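Local coordinates for LPG0439 HIT-related domain-containing protein (Legionella pneumophila subsp. pneumophila, PDB 5L0L), which is of unknown function but carries a HIT-related domain, held in this piece of a longer, predicted membrane protein, and may share the HIT-like fold, at residues Y19-A27 and Y37-D45; Y141-G149 and E178-F186. All blocks are in the same frame, centred on the assembly; numbering follows the deposited sequence.

Contact 1 (Y19-A27 and Y37-D45); sequences YTRAGTSIA and YSVILNPTD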
ATOM      1  N   TYR A  19      -6.517  12.193 -18.314  1.00 36.97           N
ATOM      2  CA  TYR A  19      -5.376  11.910 -17.421  1.00 37.26           C
ATOM      3  C   TYR A  19      -4.010  11.938 -18.085  1.00 37.19           C
ATOM      4  O   TYR A  19      -2.990  12.098 -17.361  1.00 36.65           O
ATOM      5  CB  TYR A  19      -5.561  10.573 -16.698  1.00 38.34           C
ATOM      6  CG  TYR A  19      -5.355   9.338 -17.555  1.00 39.91           C
ATOM      7  CD1 TYR A  19      -6.404   8.759 -18.282  1.00 39.54           C
ATOM      8  CD2 TYR A  19      -4.105   8.725 -17.602  1.00 41.48           C
ATOM      9  CE1 TYR A  19      -6.194   7.618 -19.049  1.00 41.80           C
ATOM     10  CE2 TYR A  19      -3.891   7.604 -18.361  1.00 42.95           C
ATOM     11  CZ  TYR A  19      -4.929   7.044 -19.075  1.00 43.08           C
ATOM     12  OH  TYR A  19      -4.658   5.922 -19.812  1.00 45.83           O
ATOM     13  N   THR A  20      -3.974  11.783 -19.425  1.00 36.11           N
ATOM     14  CA  THR A  20      -2.678  11.764 -20.163  1.00 36.26           C
ATOM     15  C   THR A  20      -2.156  13.147 -20.514  1.00 35.95           C
ATOM     16  O   THR A  20      -0.988  13.248 -20.888  1.00 35.48           O
ATOM     17  CB  THR A  20      -2.697  10.942 -21.492  1.00 36.61           C
ATOM     18  OG1 THR A  20      -3.507  11.614 -22.469  1.00 35.37           O
ATOM     19  CG2 THR A  20      -3.200   9.506 -21.272  1.00 36.94           C
ATOM     20  N   ARG A  21      -2.987  14.189 -20.382  1.00 41.48           N
ATOM     21  CA  ARG A  21      -2.615  15.557 -20.799  1.00 42.85           C
ATOM     22  C   ARG A  21      -1.410  16.118 -20.058  1.00 40.33           C
ATOM     23  O   ARG A  21      -0.649  16.892 -20.630  1.00 40.70           O
ATOM     24  CB  ARG A  21      -3.799  16.540 -20.642  1.00 47.12           C
ATOM     25  CG  ARG A  21      -3.551  17.936 -21.237  1.00 50.36           C
ATOM     26  CD  ARG A  21      -4.743  18.870 -21.039  1.00 54.89           C
ATOM     27  NE  ARG A  21      -5.116  18.973 -19.613  1.00 56.81           N
ATOM     28  CZ  ARG A  21      -6.335  18.786 -19.081  1.00 59.34           C
ATOM     29  NH1 ARG A  21      -6.492  18.912 -17.756  1.00 60.09           N
ATOM     30  NH2 ARG A  21      -7.406  18.503 -19.833  1.00 60.81           N
ATOM     31  N   ALA A  22      -1.220  15.723 -18.799  1.00 37.75           N
ATOM     32  CA  ALA A  22      -0.023  16.119 -18.046  1.00 35.58           C
ATOM     33  C   ALA A  22       1.285  15.606 -18.666  1.00 33.35           C
ATOM     34  O   ALA A  22       2.358  16.113 -18.318  1.00 34.21           O
ATOM     35  CB  ALA A  22      -0.139  15.688 -16.584  1.00 35.06           C
ATOM     36  N   GLY A  23       1.199  14.600 -19.553  1.00 30.84           N
ATOM     37  CA  GLY A  23       2.344  14.093 -20.307  1.00 28.55           C
ATOM     38  C   GLY A  23       3.205  13.150 -19.505  1.00 25.44           C
ATOM     39  O   GLY A  23       4.437  13.118 -19.681  1.00 25.71           O
ATOM     40  N   THR A  24       2.592  12.403 -18.579  1.00 22.78           N
ATOM     41  CA  THR A  24       3.377  11.538 -17.692  1.00 20.65           C
ATOM     42  C   THR A  24       2.974  10.061 -17.739  1.00 19.55           C
ATOM     43  O   THR A  24       3.422   9.280 -16.916  1.00 18.20           O
ATOM     44  CB  THR A  24       3.337  12.025 -16.227  1.00 20.28           C
ATOM     45  OG1 THR A  24       2.038  11.851 -15.665  1.00 20.11           O
ATOM     46  CG2 THR A  24       3.728  13.482 -16.138  1.00 20.79           C
ATOM     47  N   SER A  25       2.194   9.673 -18.741  1.00 19.49           N
ATOM     48  CA  SER A  25       1.723   8.299 -18.788  1.00 19.37           C
ATOM     49  C   SER A  25       2.826   7.297 -19.203  1.00 18.65           C
ATOM     50  O   SER A  25       3.525   7.491 -20.219  1.00 18.89           O
ATOM     51  CB  SER A  25       0.486   8.201 -19.699  1.00 20.77           C
ATOM     52  OG  SER A  25       0.022   6.864 -19.703  1.00 21.84           O
ATOM     53  N   ILE A  26       2.942   6.226 -18.429  1.00 17.67           N
ATOM     54  CA  ILE A  26       3.832   5.116 -18.696  1.00 17.80           C
ATOM     55  C   ILE A  26       3.092   4.019 -19.471  1.00 18.39           C
ATOM     56  O   ILE A  26       3.600   3.541 -20.489  1.00 18.97           O
ATOM     57  CB  ILE A  26       4.424   4.534 -17.403  1.00 17.29           C
ATOM     58  CG1 ILE A  26       5.272   5.605 -16.690  1.00 16.98           C
ATOM     59  CG2 ILE A  26       5.219   3.243 -17.664  1.00 17.92           C
ATOM     60  CD1 ILE A  26       5.519   5.328 -15.211  1.00 16.95           C
ATOM     61  N   ALA A  27       1.934   3.606 -18.972  1.00 18.33           N
ATOM     62  CA  ALA A  27       1.226   2.434 -19.562  1.00 19.32           C
ATOM     63  C   ALA A  27      -0.210   2.343 -19.137  1.00 19.68           C
ATOM     64  O   ALA A  27      -0.617   2.940 -18.138  1.00 19.12           O
ATOM     65  CB  ALA A  27       1.943   1.123 -19.207  1.00 19.42           C
ATOM     66  N   TYR A  37      -6.383  -0.228 -15.885  1.00 20.88           N
ATOM     67  CA  TYR A  37      -5.629   0.633 -14.946  1.00 19.85           C
ATOM     68  C   TYR A  37      -4.580   1.459 -15.688  1.00 19.42           C
ATOM     69  O   TYR A  37      -4.005   0.973 -16.665  1.00 20.14           O
ATOM     70  CB  TYR A  37      -4.927  -0.232 -13.884  1.00 19.40           C
ATOM     71  CG  TYR A  37      -5.888  -1.073 -13.077  1.00 19.51           C
ATOM     72  CD1 TYR A  37      -6.304  -2.311 -13.545  1.00 19.77           C
ATOM     73  CD2 TYR A  37      -6.411  -0.610 -11.875  1.00 19.45           C
ATOM     74  CE1 TYR A  37      -7.200  -3.095 -12.832  1.00 20.19           C
ATOM     75  CE2 TYR A  37      -7.322  -1.383 -11.154  1.00 19.71           C
ATOM     76  CZ  TYR A  37      -7.730  -2.612 -11.654  1.00 20.11           C
ATOM     77  OH  TYR A  37      -8.633  -3.368 -10.949  1.00 20.58           O
ATOM     78  N   SER A  38      -4.362   2.705 -15.269  1.00 18.78           N
ATOM     79  CA  SER A  38      -3.287   3.544 -15.778  1.00 18.29           C
ATOM     80  C   SER A  38      -2.138   3.614 -14.784  1.00 17.30           C
ATOM     81  O   SER A  38      -2.357   3.553 -13.578  1.00 16.93           O
ATOM     82  CB  SER A  38      -3.758   4.967 -16.078  1.00 18.81           C
ATOM     83  OG  SER A  38      -4.160   5.635 -14.925  1.00 19.49           O
ATOM     84  N   VAL A  39      -0.928   3.661 -15.303  1.00 16.65           N
ATOM     85  CA  VAL A  39       0.276   3.881 -14.544  1.00 15.98           C
ATOM     86  C   VAL A  39       0.925   5.143 -15.099  1.00 15.66           C
ATOM     87  O   VAL A  39       1.297   5.184 -16.281  1.00 15.85           O
ATOM     88  CB  VAL A  39       1.237   2.687 -14.652  1.00 16.10           C
ATOM     89  CG1 VAL A  39       2.521   2.984 -13.904  1.00 15.89           C
ATOM     90  CG2 VAL A  39       0.540   1.389 -14.168  1.00 16.44           C
ATOM     91  N   ILE A  40       1.065   6.185 -14.270  1.00 15.14           N
ATOM     92  CA  ILE A  40       1.662   7.449 -14.706  1.00 15.00           C
ATOM     93  C   ILE A  40       2.687   7.920 -13.678  1.00 14.60           C
ATOM     94  O   ILE A  40       2.578   7.593 -12.490  1.00 14.21           O
ATOM     95  CB  ILE A  40       0.588   8.568 -14.961  1.00 15.28           C
ATOM     96  CG1 ILE A  40       0.046   9.141 -13.650  1.00 15.18           C
ATOM     97  CG2 ILE A  40      -0.573   8.038 -15.812  1.00 15.65           C
ATOM     98  CD1 ILE A  40      -0.905  10.303 -13.840  1.00 15.71           C
ATOM     99  N   LEU A  41       3.685   8.685 -14.109  1.00 14.58           N
ATOM    100  CA  LEU A  41       4.514   9.398 -13.134  1.00 14.48           C
ATOM    101  C   LEU A  41       3.664  10.524 -12.527  1.00 14.73           C
ATOM    102  O   LEU A  41       2.843  11.150 -13.219  1.00 14.93           O
ATOM    103  CB  LEU A  41       5.802   9.958 -13.741  1.00 14.52           C
ATOM    104  CG  LEU A  41       6.882   8.940 -14.031  1.00 14.47           C
ATOM    105  CD1 LEU A  41       7.923   9.583 -14.941  1.00 14.74           C
ATOM    106  CD2 LEU A  41       7.551   8.438 -12.746  1.00 14.26           C
ATOM    107  N   ASN A  42       3.838  10.745 -11.235  1.00 14.90           N
ATOM    108  CA  ASN A  42       3.092  11.790 -10.546  1.00 15.47           C
ATOM    109  C   ASN A  42       3.453  13.159 -11.139  1.00 16.15           C
ATOM    110  O   ASN A  42       4.622  13.545 -11.082  1.00 15.93           O
ATOM    111  CB  ASN A  42       3.378  11.743  -9.050  1.00 15.34           C
ATOM    112  CG  ASN A  42       2.454  12.646  -8.264  1.00 15.82           C
ATOM    113  OD1 ASN A  42       2.347  13.845  -8.565  1.00 16.44           O
ATOM    114  ND2 ASN A  42       1.796  12.103  -7.256  1.00 15.84           N
ATOM    115  N   PRO A  43       2.474  13.888 -11.710  1.00 17.30           N
ATOM    116  CA  PRO A  43       2.833  15.137 -12.395  1.00 18.21           C
ATOM    117  C   PRO A  43       3.287  16.260 -11.481  1.00 18.87           C
ATOM    118  O   PRO A  43       3.930  17.183 -11.976  1.00 19.82           O
ATOM    119  CB  PRO A  43       1.542  15.578 -13.109  1.00 18.88           C
ATOM    120  CG  PRO A  43       0.479  14.650 -12.676  1.00 18.75           C
ATOM    121  CD  PRO A  43       1.059  13.500 -11.920  1.00 17.81           C
ATOM    122  N   THR A  44       2.981  16.172 -10.191  1.00 18.97           N
ATOM    123  CA  THR A  44       3.311  17.260  -9.253  1.00 19.43           C
ATOM    124  C   THR A  44       4.419  16.980  -8.252  1.00 18.05           C
ATOM    125  O   THR A  44       4.801  17.892  -7.532  1.00 18.35           O
ATOM    126  CB  THR A  44       2.055  17.718  -8.491  1.00 21.01           C
ATOM    127  OG1 THR A  44       1.549  16.657  -7.677  1.00 21.80           O
ATOM    128  CG2 THR A  44       1.003  18.154  -9.456  1.00 22.39           C
ATOM    129  N   ASP A  45       4.966  15.764  -8.230  1.00 16.46           N
ATOM    130  CA  ASP A  45       5.993  15.418  -7.281  1.00 15.62           C
ATOM    131  C   ASP A  45       6.902  14.345  -7.885  1.00 14.68           C
ATOM    132  O   ASP A  45       6.482  13.209  -8.070  1.00 14.30           O
ATOM    133  CB  ASP A  45       5.347  14.906  -5.984  1.00 15.65           C
ATOM    134  CG  ASP A  45       6.353  14.750  -4.846  1.00 15.54           C
ATOM    135  OD1 ASP A  45       7.515  15.231  -4.947  1.00 15.35           O
ATOM    136  OD2 ASP A  45       5.959  14.148  -3.822  1.00 15.64           O
TER
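Val-39 O is gripped by two successive backbone amides, Ile-26 N at 2.9 Å and Ala-27 N at 3.2 Å, both lying in its carbonyl plane. Two residues of strand 25-27 thus face one of strand 37-41, a classic beta bulge. Within the same bulge, Val-39 N returns a nearly straight bond to Ala-27 O (169° at the hydrogen), completing a hydrogen-bonded antiparallel pair, whereas Ser-25 and Ile-40 form a non-hydrogen-bonded one. Just before the strand, Thr-24 pairs with both backbone polar atoms of Leu-41: its carbonyl O accepts from Leu-41 N, and its OG1 gives a 2.7 Å bond to Leu-41 O. With chi1 at 69°, OG1 sits between its own backbone N and carbonyl carbon, turned to that acceptor. At the bulge Ile-26 points toward the partner strand, and its CD1 meets Val-39 CG1 and Leu-41 CG, each at 4.0 Å. The ring of Tyr-19 lies by the other side of the strand: Ser-38 OG is over one face, Ser-38 CB approaches CE2 at 3.5 Å, and Ile-40 CG2 comes to the ring edge. Helix 176-194 packs on Ile-26 and Leu-41, and helix 73-92 on Val-39. The threonine hydroxyl therefore prolongs the bonding where the regular ladder stops, and the shared carbonyl keeps the bulged amides satisfied in a buried part of the hairpin 25-31/35-41.

Contact 2 (Y141-G149 and E178-F186); sequences YIAGVPLRG and ELKACLAMF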
ATOM      1  N   TYR A 141      19.708   7.293  -9.986  1.00 15.76           N
ATOM      2  CA  TYR A 141      19.409   5.898 -10.335  1.00 15.86           C
ATOM      3  C   TYR A 141      18.992   5.807 -11.811  1.00 15.87           C
ATOM      4  O   TYR A 141      19.280   4.803 -12.496  1.00 16.21           O
ATOM      5  CB  TYR A 141      18.351   5.289  -9.405  1.00 15.71           C
ATOM      6  CG  TYR A 141      18.817   5.082  -7.990  1.00 15.80           C
ATOM      7  CD1 TYR A 141      18.688   6.083  -7.033  1.00 15.62           C
ATOM      8  CD2 TYR A 141      19.372   3.869  -7.589  1.00 16.13           C
ATOM      9  CE1 TYR A 141      19.110   5.884  -5.719  1.00 15.76           C
ATOM     10  CE2 TYR A 141      19.820   3.674  -6.277  1.00 16.26           C
ATOM     11  CZ  TYR A 141      19.689   4.678  -5.349  1.00 16.06           C
ATOM     12  OH  TYR A 141      20.128   4.464  -4.062  1.00 16.25           O
ATOM     13  N   ILE A 142      18.337   6.852 -12.295  1.00 15.45           N
ATOM     14  CA  ILE A 142      18.136   7.094 -13.723  1.00 15.47           C
ATOM     15  C   ILE A 142      19.024   8.288 -14.057  1.00 15.58           C
ATOM     16  O   ILE A 142      18.949   9.312 -13.374  1.00 15.30           O
ATOM     17  CB  ILE A 142      16.668   7.388 -13.992  1.00 15.14           C
ATOM     18  CG1 ILE A 142      15.828   6.141 -13.674  1.00 15.06           C
ATOM     19  CG2 ILE A 142      16.463   7.849 -15.408  1.00 15.26           C
ATOM     20  CD1 ILE A 142      14.333   6.377 -13.686  1.00 14.84           C
ATOM     21  N   ALA A 143      19.912   8.132 -15.055  1.00 15.90           N
ATOM     22  CA  ALA A 143      20.896   9.173 -15.373  1.00 16.09           C
ATOM     23  C   ALA A 143      20.254  10.547 -15.570  1.00 15.87           C
ATOM     24  O   ALA A 143      19.274  10.707 -16.312  1.00 15.80           O
ATOM     25  CB  ALA A 143      21.765   8.786 -16.584  1.00 16.63           C
ATOM     26  N   GLY A 144      20.773  11.526 -14.834  1.00 15.83           N
ATOM     27  CA  GLY A 144      20.313  12.922 -14.893  1.00 15.74           C
ATOM     28  C   GLY A 144      19.166  13.208 -13.925  1.00 15.45           C
ATOM     29  O   GLY A 144      18.699  14.351 -13.839  1.00 15.41           O
ATOM     30  N   VAL A 145      18.698  12.198 -13.180  1.00 15.18           N
ATOM     31  CA  VAL A 145      17.512  12.405 -12.327  1.00 14.96           C
ATOM     32  C   VAL A 145      17.823  11.889 -10.910  1.00 14.85           C
ATOM     33  O   VAL A 145      17.734  10.696 -10.650  1.00 14.62           O
ATOM     34  CB  VAL A 145      16.263  11.688 -12.881  1.00 14.84           C
ATOM     35  CG1 VAL A 145      15.018  12.161 -12.123  1.00 14.71           C
ATOM     36  CG2 VAL A 145      16.094  11.849 -14.395  1.00 15.05           C
ATOM     37  N   PRO A 146      18.151  12.791  -9.979  1.00 14.99           N
ATOM     38  CA  PRO A 146      18.370  12.357  -8.594  1.00 15.00           C
ATOM     39  C   PRO A 146      17.062  11.784  -8.042  1.00 14.64           C
ATOM     40  O   PRO A 146      15.986  12.277  -8.381  1.00 14.44           O
ATOM     41  CB  PRO A 146      18.709  13.656  -7.838  1.00 15.30           C
ATOM     42  CG  PRO A 146      18.906  14.675  -8.879  1.00 15.52           C
ATOM     43  CD  PRO A 146      18.320  14.238 -10.159  1.00 15.32           C
ATOM     44  N   LEU A 147      17.178  10.759  -7.228  1.00 14.58           N
ATOM     45  CA  LEU A 147      16.012  10.137  -6.639  1.00 14.41           C
ATOM     46  C   LEU A 147      15.174  11.126  -5.828  1.00 14.48           C
ATOM     47  O   LEU A 147      13.960  11.191  -5.992  1.00 14.33           O
ATOM     48  CB  LEU A 147      16.441   8.957  -5.755  1.00 14.41           C
ATOM     49  CG  LEU A 147      15.275   8.163  -5.113  1.00 14.24           C
ATOM     50  CD1 LEU A 147      14.482   7.428  -6.187  1.00 14.16           C
ATOM     51  CD2 LEU A 147      15.815   7.200  -4.050  1.00 14.37           C
ATOM     52  N   ARG A 148      15.853  11.906  -4.982  1.00 14.77           N
ATOM     53  CA  ARG A 148      15.226  12.821  -4.040  1.00 15.07           C
ATOM     54  C   ARG A 148      14.391  12.066  -3.003  1.00 14.89           C
ATOM     55  O   ARG A 148      14.405  10.828  -2.953  1.00 14.75           O
ATOM     56  CB  ARG A 148      14.401  13.903  -4.770  1.00 15.42           C
ATOM     57  CG  ARG A 148      15.228  14.690  -5.784  1.00 15.85           C
ATOM     58  CD  ARG A 148      14.260  15.401  -6.705  1.00 16.13           C
ATOM     59  NE  ARG A 148      14.937  16.292  -7.599  1.00 16.53           N
ATOM     60  CZ  ARG A 148      15.114  16.129  -8.910  1.00 16.46           C
ATOM     61  NH1 ARG A 148      14.680  15.075  -9.588  1.00 16.26           N
ATOM     62  NH2 ARG A 148      15.796  17.066  -9.541  1.00 16.76           N
ATOM     63  N   GLY A 149      13.689  12.792  -2.142  1.00 14.94           N
ATOM     64  CA  GLY A 149      12.982  12.177  -1.026  1.00 14.96           C
ATOM     65  C   GLY A 149      13.907  12.095   0.185  1.00 15.23           C
ATOM     66  O   GLY A 149      15.103  12.400   0.092  1.00 15.21           O
ATOM     67  N   GLU A 178      14.193  15.995 -17.171  1.00 16.49           N
ATOM     68  CA  GLU A 178      14.248  14.897 -16.203  1.00 15.91           C
ATOM     69  C   GLU A 178      13.001  14.011 -16.269  1.00 15.51           C
ATOM     70  O   GLU A 178      13.115  12.795 -16.202  1.00 15.14           O
ATOM     71  CB  GLU A 178      14.435  15.434 -14.770  1.00 15.84           C
ATOM     72  CG  GLU A 178      15.809  16.063 -14.599  1.00 16.10           C
ATOM     73  CD  GLU A 178      16.043  16.673 -13.230  1.00 16.30           C
ATOM     74  OE1 GLU A 178      15.292  16.407 -12.260  1.00 16.23           O
ATOM     75  OE2 GLU A 178      17.032  17.440 -13.136  1.00 16.76           O
ATOM     76  N   LEU A 179      11.847  14.640 -16.444  1.00 15.63           N
ATOM     77  CA  LEU A 179      10.579  13.906 -16.605  1.00 15.80           C
ATOM     78  C   LEU A 179      10.667  12.988 -17.825  1.00 15.97           C
ATOM     79  O   LEU A 179      10.333  11.799 -17.753  1.00 15.46           O
ATOM     80  CB  LEU A 179       9.405  14.850 -16.735  1.00 16.37           C
ATOM     81  CG  LEU A 179       8.034  14.228 -17.052  1.00 16.83           C
ATOM     82  CD1 LEU A 179       7.638  13.196 -15.998  1.00 16.66           C
ATOM     83  CD2 LEU A 179       7.021  15.357 -17.182  1.00 17.74           C
ATOM     84  N   LYS A 180      11.123  13.551 -18.930  1.00 16.69           N
ATOM     85  CA  LYS A 180      11.262  12.750 -20.157  1.00 17.43           C
ATOM     86  C   LYS A 180      12.212  11.550 -19.959  1.00 16.47           C
ATOM     87  O   LYS A 180      11.912  10.448 -20.406  1.00 16.38           O
ATOM     88  CB  LYS A 180      11.722  13.623 -21.319  1.00 19.27           C
ATOM     89  CG  LYS A 180      10.647  14.555 -21.822  1.00 21.45           C
ATOM     90  CD  LYS A 180      11.170  15.240 -23.110  1.00 23.92           C
ATOM     91  CE  LYS A 180      11.029  16.735 -23.190  1.00 26.15           C
ATOM     92  NZ  LYS A 180       9.916  17.160 -24.087  1.00 28.80           N
ATOM     93  N   ALA A 181      13.342  11.768 -19.293  1.00 15.66           N
ATOM     94  CA  ALA A 181      14.317  10.695 -19.034  1.00 15.26           C
ATOM     95  C   ALA A 181      13.709   9.599 -18.134  1.00 14.73           C
ATOM     96  O   ALA A 181      13.876   8.425 -18.376  1.00 14.66           O
ATOM     97  CB  ALA A 181      15.571  11.267 -18.385  1.00 15.34           C
ATOM     98  N   CYS A 182      13.067  10.027 -17.060  0.70 14.19           N
ATOM     99  CA  CYS A 182      12.485   9.093 -16.078  0.70 13.95           C
ATOM    100  C   CYS A 182      11.420   8.217 -16.740  0.70 13.98           C
ATOM    101  O   CYS A 182      11.381   6.994 -16.599  0.70 13.92           O
ATOM    102  CB  CYS A 182      11.870   9.861 -14.946  0.70 13.82           C
ATOM    103  SG  CYS A 182      11.479   8.844 -13.517  0.70 13.69           S
ATOM    104  N   LEU A 183      10.552   8.885 -17.509  0.50 14.18           N
ATOM    105  CA  LEU A 183       9.463   8.237 -18.275  0.50 14.48           C
ATOM    106  C   LEU A 183       9.999   7.180 -19.218  0.50 14.70           C
ATOM    107  O   LEU A 183       9.560   6.029 -19.198  0.50 14.68           O
ATOM    108  CB  LEU A 183       8.701   9.270 -19.109  0.50 14.92           C
ATOM    109  CG  LEU A 183       7.606  10.142 -18.508  0.50 15.17           C
ATOM    110  CD1 LEU A 183       7.133  11.199 -19.485  0.50 15.84           C
ATOM    111  CD2 LEU A 183       6.404   9.316 -18.084  0.50 15.39           C
ATOM    112  N   ALA A 184      10.980   7.565 -20.027  1.00 15.04           N
ATOM    113  CA  ALA A 184      11.582   6.630 -20.984  1.00 15.45           C
ATOM    114  C   ALA A 184      12.140   5.400 -20.268  1.00 15.35           C
ATOM    115  O   ALA A 184      11.966   4.273 -20.756  1.00 15.57           O
ATOM    116  CB  ALA A 184      12.674   7.345 -21.792  1.00 15.81           C
HETATM  117  N   MSE A 185      12.799   5.585 -19.118  1.00 15.19           N
HETATM  118  CA  MSE A 185      13.385   4.439 -18.413  1.00 15.37           C
HETATM  119  C   MSE A 185      12.335   3.572 -17.766  1.00 14.98           C
HETATM  120  O   MSE A 185      12.471   2.347 -17.770  1.00 15.06           O
HETATM  121  CB  MSE A 185      14.452   4.891 -17.420  1.00 15.90           C
HETATM  122  CG  MSE A 185      15.287   3.757 -16.855  1.00 16.74           C
HETATM  123 SE   MSE A 185      16.253   2.742 -18.244  0.75 18.27          SE
HETATM  124  CE  MSE A 185      17.710   3.890 -18.576  1.00 19.03           C
ATOM    125  N   PHE A 186      11.284   4.179 -17.191  1.00 14.53           N
ATOM    126  CA  PHE A 186      10.180   3.371 -16.643  1.00 14.39           C
ATOM    127  C   PHE A 186       9.544   2.513 -17.742  1.00 14.49           C
ATOM    128  O   PHE A 186       9.305   1.321 -17.533  1.00 14.45           O
ATOM    129  CB  PHE A 186       9.135   4.215 -15.937  1.00 14.25           C
ATOM    130  CG  PHE A 186       9.387   4.365 -14.453  1.00 14.23           C
ATOM    131  CD1 PHE A 186      10.428   5.149 -13.997  1.00 14.23           C
ATOM    132  CD2 PHE A 186       8.595   3.713 -13.519  1.00 14.42           C
ATOM    133  CE1 PHE A 186      10.688   5.288 -12.634  1.00 14.43           C
ATOM    134  CE2 PHE A 186       8.839   3.862 -12.146  1.00 14.71           C
ATOM    135  CZ  PHE A 186       9.882   4.655 -11.707  1.00 14.71           C
TER
HETATM  136  O   HOH W   1      19.400  16.708 -14.032  0.50 17.24           O
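Residues 141-149 run as an irregular chain past residues 178-186, in the first half of helix 176-194, and a type II beta turn from Ile-142 to Val-145, closed by Val-145 N to Ile-142 O, brings both end residues of the turn against the helix. Ile-142 enters the apolar side. Its CD1 comes to the ring edge of Phe-186, 3.9 Å from CE1, roughly perpendicular to the ring-bearing side chain; in one of two conformers Cys-182 SG also lies near CD1. Met-185, a selenomethionine, lies alongside Ile-142, running the other way, its CG 4.0 Å from Ile-142 CG1. At the other end of the turn, Val-145 puts a single branch on the helix: CG2, set beside the backbone N, rests 4.1 Å from Ala-181 CB and also touches the backbone of Glu-178. The polar side belongs to Glu-178 and Arg-148. Extended from CG to NE, the arginine presents NH2 at 2.8 Å and NH1 at 3.0 Å to the same oxygen, Glu-178 OE1, an end-on salt bridge with the guanidinium and carboxylate planes only 23° apart. NH2 uses the syn lone pair of OE1, while NH1 meets this oxygen nearly along its C-O axis. Pro-146 CG lies over one face of the guanidinium. The second carboxylate oxygen, OE2, accepts from a water that also donates to Gly-144 O. Tyr-49 OH bonds to Val-145 O and Ile-142 N from outside the segments. The loop between strand 128-134 and helix 176-194 is thus pinned on a helix of the HIT-related domain. Both oxygens of Glu-178 are engaged, probably stabilising its charged form, and this polar clasp complements the apolar seat of Ile-142 further along.

Overall arrangement
The two contacts follow one another along the chain, contact 1 closing before contact 2 opens, and their centres lie about 14 Å apart within the HIT-related domain. Contact 1 joins strands 25-31 and 35-41, neighbours inside the six-stranded antiparallel sheet; contact 2 fastens the long loop after strand 128-134 to helix 176-194. That helix is the bridge: its Leu-179 packs on Leu-41, as does Leu-183 in one of its two conformers, while its Ala-181 and Met-185 meet the loop. The helix is thus sandwiched between hairpin and loop, so hairpin and loop are joined through this one helix.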